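Local coordinates for protein putative sugar ABC transporter (Yersinia enterocolitica subsp. enterocolitica 8081, PDB 5ULB) that probably binds a methylthioribose-like sugar as the periplasmic component of an ABC transporter, and holds 5-Se-methyl-5-seleno-D-ribofuranose between its two lobes, at residues 95-98 with 102-105; 21-26 with 69-74. All coordinates share one frame; numbering follows the deposited sequence. Where two conformers were deposited one is given.

Contact 1 of 2, residues 95-98 with 102-105; sequences RIVA and AVSV
The last turn of helix 89-98, with I96 and V97, runs beside V103 at the start of strand 102-106, and the backbones come nearest at V97 and A102, whose CA atoms lie 6.8 Å apart. No hydrogen bond joins the segments; the contact is made by branched aliphatic side chains. I96 points toward the strand and does most of the work. Its CG2 methyl lies against the branch point of V103, with CG2 of I96 3.8 Å from CB of V103 and 4.0 Å from CG1 of the same valine. CG1 of I96 is anti to the carbonyl carbon (chi1 -68°), which puts CG2 anti to the backbone N and against V103, while CD1 of I96 reaches out to CG2 of V103 at 4.2 Å. V97 adds one touch from the side, its CG2 3.8 Å from CG1 of V103. Both helix side chains cross the valine at about a right angle. CG1 of V103, between the backbone N and the carbonyl carbon (chi1 51°), meets CG2 of both I96 and V97. Strand 78-82, helix 89-98 and strand 102-106 form a beta-alpha-beta unit of the Rossmann-like N-terminal lobe, and the contact closes the turn from the helix into the second strand of the unit. I96 also packs on I79 of the first strand and on V68 and I72 of helix 61-73. V103 also touches L117, and V97 leans on I114. The other face of strand 102-106 belongs to helix 262-278, where L272 and V273 touch S104 and N269 bonds its hydroxyl.

Contact 2 of 2, residues 21-26 with 69-74; sequences KIAVIR and NQAISQ
No ring, amide or guanidinium group lies between A23 and A71: two methyls meet directly, CB of A23 3.8 Å from CB of A71. Y76, in the loop after the helix, touches both alanines and so borders the place where they meet. A second methyl comes in from I25, two residues further along the strand, with CD1 of I25 4.3 Å from CB of A71, a looser touch. Its chain turns back toward A23 because CG1 lies beside the backbone N (chi1 -52°). The main chains come close here, CA of A23 standing 6.4 Å from CA of A71, a spacing allowed by the small side chains. Helix 61-73 links strand 51-56 to strand 78-82 and passes over strand 21-26, which lies between them in the sheet, as in Rossmann-like periplasmic binding proteins. On the opposite face of the strand V24 packs against F37, L38 and V41 of helix 32-48. At the strand's C-terminal end R26 bonds N33, a residue of the sugar pocket, and probably helps to position it. Near the end of the helix the carbonyl O of Q70 takes the amide N of Q74 and also OG of S73 at 2.8 Å, though S73 has a second conformer and this bond is not certain to be constant. Across the contact itself only buried hydrocarbon meets hydrocarbon, so strand and helix are held here by van der Waals contact and the hydrophobic effect, without any directional bond.

From the N terminus, strand 21-26 comes first; the chain then runs through helix 32-48 and strand 51-56 before helix 61-73 returns to it, so contact 2 closes a long loop. Contact 1 opens after that, on helix 89-98, and closes a short loop at once with strand 102-106. The two loops are in series, neither nested nor crossing. Strand 78-82 lies between their strands in the parallel part of the mixed sheet, and the two helices pack side by side on one face, with CG1 of I96 3.7 Å from CD1 of I72. The centres of the two contacts are about 10 Å apart, and together they tie this face of the N-terminal lobe to its sheet.

Contact 1 of 2, residues 95-98 with 102-105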
loop_
_atom_site.group_PDB
_atom_site.type_symbol
_atom_site.label_atom_id
_atom_site.label_comp_id
_atom_site.label_asym_id
_atom_site.label_seq_id
_atom_site.Cartn_x
_atom_site.Cartn_y
_atom_site.Cartn_z
ATOM N N ARG A 95 7.206 -0.339 23.124
ATOM C CA ARG A 95 8.385 0.383 23.583
ATOM C C ARG A 95 8.311 1.884 23.056
ATOM O O ARG A 95 8.703 2.823 23.739
ATOM C CB ARG A 95 9.666 -0.317 23.106
ATOM C CG ARG A 95 10.925 0.147 23.843
ATOM C CD ARG A 95 12.054 -0.926 23.861
ATOM N NE ARG A 95 12.889 -0.696 22.736
ATOM C CZ ARG A 95 13.786 0.287 22.627
ATOM N NH1 ARG A 95 14.455 0.400 21.482
ATOM N NH2 ARG A 95 14.014 1.191 23.609
ATOM N N ILE A 96 7.785 2.066 21.856
ATOM C CA ILE A 96 7.635 3.396 21.305
ATOM C C ILE A 96 6.720 4.159 22.237
ATOM O O ILE A 96 7.011 5.280 22.646
ATOM C CB ILE A 96 7.033 3.347 19.890
ATOM C CG1 ILE A 96 8.029 2.708 18.893
ATOM C CG2 ILE A 96 6.694 4.751 19.376
ATOM C CD1 ILE A 96 7.453 2.438 17.497
ATOM N N VAL A 97 5.566 3.591 22.533
ATOM C CA VAL A 97 4.561 4.250 23.417
ATOM C C VAL A 97 5.157 4.549 24.807
ATOM O O VAL A 97 4.971 5.638 25.400
ATOM C CB VAL A 97 3.303 3.399 23.537
ATOM C CG1 VAL A 97 2.391 4.009 24.577
ATOM C CG2 VAL A 97 2.619 3.350 22.193
ATOM N N ALA A 98 5.912 3.550 25.359
ATOM C CA ALA A 98 6.509 3.729 26.696
ATOM C C ALA A 98 7.499 4.858 26.758
ATOM O O ALA A 98 7.716 5.380 27.792
ATOM C CB ALA A 98 7.203 2.449 27.109
ATOM N N ALA A 102 4.725 9.543 19.790
ATOM C CA ALA A 102 3.443 9.345 19.071
ATOM C C ALA A 102 3.638 8.336 17.937
ATOM O O ALA A 102 4.682 8.353 17.247
ATOM C CB ALA A 102 2.972 10.676 18.476
ATOM N N VAL A 103 2.598 7.458 17.698
ATOM C CA VAL A 103 2.813 6.408 16.743
ATOM C C VAL A 103 1.521 6.045 16.005
ATOM O O VAL A 103 0.459 5.886 16.659
ATOM C CB VAL A 103 3.499 5.177 17.361
ATOM C CG1 VAL A 103 2.780 4.710 18.637
ATOM C CG2 VAL A 103 3.744 4.057 16.375
ATOM N N SER A 104 1.647 5.863 14.694
ATOM C CA SER A 104 0.616 5.259 13.889
ATOM C C SER A 104 1.312 4.171 13.046
ATOM O O SER A 104 2.473 4.348 12.636
ATOM C CB SER A 104 -0.074 6.283 12.990
ATOM O OG SER A 104 -1.140 5.770 12.261
ATOM N N VAL A 105 0.596 3.068 12.727
ATOM C CA VAL A 105 1.131 2.041 11.966
ATOM C C VAL A 105 0.202 1.692 10.813
ATOM O O VAL A 105 -0.999 1.916 10.866
ATOM C CB VAL A 105 1.532 0.795 12.751
ATOM C CG1 VAL A 105 2.536 1.169 13.887
ATOM C CG2 VAL A 105 0.335 0.054 13.312
#

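Contact 2 of 2, residues 21-26 with 69-74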
loop_
_atom_site.group_PDB
_atom_site.type_symbol
_atom_site.label_atom_id
_atom_site.label_comp_id
_atom_site.label_asym_id
_atom_site.label_seq_id
_atom_site.Cartn_x
_atom_site.Cartn_y
_atom_site.Cartn_z
ATOM N N LYS A 21 9.982 16.207 14.654
ATOM C CA LYS A 21 10.691 15.224 13.835
ATOM C C LYS A 21 9.951 13.897 13.844
ATOM O O LYS A 21 9.619 13.379 14.945
ATOM C CB LYS A 21 12.134 15.075 14.321
ATOM C CG LYS A 21 12.844 16.396 14.416
ATOM C CD LYS A 21 14.164 16.438 15.129
ATOM C CE LYS A 21 14.636 17.903 15.096
ATOM N NZ LYS A 21 13.936 18.826 16.057
ATOM N N ILE A 22 9.727 13.344 12.655
ATOM C CA ILE A 22 9.019 12.103 12.460
ATOM C C ILE A 22 9.940 11.094 11.740
ATOM O O ILE A 22 10.581 11.469 10.743
ATOM C CB ILE A 22 7.753 12.309 11.591
ATOM C CG1 ILE A 22 6.909 13.450 12.131
ATOM C CG2 ILE A 22 6.957 11.030 11.454
ATOM C CD1 ILE A 22 6.345 13.366 13.488
ATOM N N ALA A 23 9.968 9.882 12.239
ATOM C CA ALA A 23 10.697 8.782 11.550
ATOM C C ALA A 23 9.640 7.860 10.910
ATOM O O ALA A 23 8.689 7.439 11.616
ATOM C CB ALA A 23 11.579 8.048 12.498
ATOM N N VAL A 24 9.849 7.500 9.669
ATOM C CA VAL A 24 9.012 6.509 8.996
ATOM C C VAL A 24 9.862 5.298 8.651
ATOM O O VAL A 24 10.925 5.465 7.976
ATOM C CB VAL A 24 8.404 7.116 7.725
ATOM C CG1 VAL A 24 7.502 6.139 7.006
ATOM C CG2 VAL A 24 7.744 8.438 8.033
ATOM N N ILE A 25 9.505 4.118 9.090
ATOM C CA ILE A 25 10.256 2.886 8.829
ATOM C C ILE A 25 9.271 1.960 8.134
ATOM O O ILE A 25 8.245 1.570 8.716
ATOM C CB ILE A 25 10.861 2.289 10.085
ATOM C CG1 ILE A 25 11.685 3.278 10.901
ATOM C CG2 ILE A 25 11.756 1.113 9.624
ATOM C CD1 ILE A 25 10.955 4.033 11.949
ATOM N N ARG A 26 9.640 1.532 6.930
ATOM C CA ARG A 26 8.792 0.678 6.098
ATOM C C ARG A 26 9.590 -0.592 5.778
ATOM O O ARG A 26 10.749 -0.545 5.322
ATOM C CB ARG A 26 8.237 1.375 4.890
ATOM C CG ARG A 26 7.428 0.527 3.929
ATOM C CD ARG A 26 6.487 1.386 3.116
ATOM N NE ARG A 26 5.940 0.648 2.010
ATOM C CZ ARG A 26 4.663 0.697 1.586
ATOM N NH1 ARG A 26 3.658 1.127 2.371
ATOM N NH2 ARG A 26 4.373 0.086 0.474
ATOM N N ASN A 69 14.466 0.739 16.481
ATOM C CA ASN A 69 15.136 0.904 17.694
ATOM C C ASN A 69 16.048 2.187 17.741
ATOM O O ASN A 69 16.067 2.943 18.722
ATOM C CB ASN A 69 15.984 -0.322 18.021
ATOM C CG ASN A 69 15.123 -1.486 18.552
ATOM O OD1 ASN A 69 14.166 -1.256 19.327
ATOM N ND2 ASN A 69 15.517 -2.687 18.279
ATOM N N GLN A 70 16.683 2.450 16.629
ATOM C CA GLN A 70 17.478 3.657 16.529
ATOM C C GLN A 70 16.608 4.915 16.571
ATOM O O GLN A 70 16.922 5.880 17.251
ATOM C CB GLN A 70 18.291 3.672 15.288
ATOM C CG GLN A 70 19.387 2.607 15.276
ATOM C CD GLN A 70 20.019 2.309 13.960
ATOM O OE1 GLN A 70 20.003 3.087 13.060
ATOM N NE2 GLN A 70 20.681 1.126 13.891
ATOM N N ALA A 71 15.424 4.851 15.894
ATOM C CA ALA A 71 14.513 6.049 15.962
ATOM C C ALA A 71 14.042 6.272 17.409
ATOM O O ALA A 71 13.909 7.403 17.839
ATOM C CB ALA A 71 13.329 5.805 15.052
ATOM N N ILE A 72 13.725 5.227 18.147
ATOM C CA ILE A 72 13.343 5.371 19.571
ATOM C C ILE A 72 14.494 6.032 20.349
ATOM O O ILE A 72 14.301 6.969 21.097
ATOM C CB ILE A 72 12.977 4.019 20.209
ATOM C CG1 ILE A 72 11.726 3.424 19.570
ATOM C CG2 ILE A 72 12.787 4.126 21.665
ATOM C CD1 ILE A 72 11.463 1.945 19.885
ATOM N N SER A 73 15.722 5.518 20.157
ATOM C CA SER A 73 16.860 6.079 20.871
ATOM C C SER A 73 17.168 7.502 20.556
ATOM O O SER A 73 17.694 8.204 21.441
ATOM C CB SER A 73 18.164 5.211 20.622
ATOM O OG SER A 73 18.702 5.391 19.301
ATOM N N GLN A 74 16.823 7.935 19.310
ATOM C CA GLN A 74 17.006 9.285 18.845
ATOM C C GLN A 74 15.929 10.224 19.343
ATOM O O GLN A 74 16.006 11.426 19.140
ATOM C CB GLN A 74 17.071 9.305 17.325
ATOM C CG GLN A 74 18.408 8.663 16.739
ATOM C CD GLN A 74 19.752 9.377 17.023
ATOM O OE1 GLN A 74 19.795 10.308 17.832
ATOM N NE2 GLN A 74 20.848 8.947 16.380
#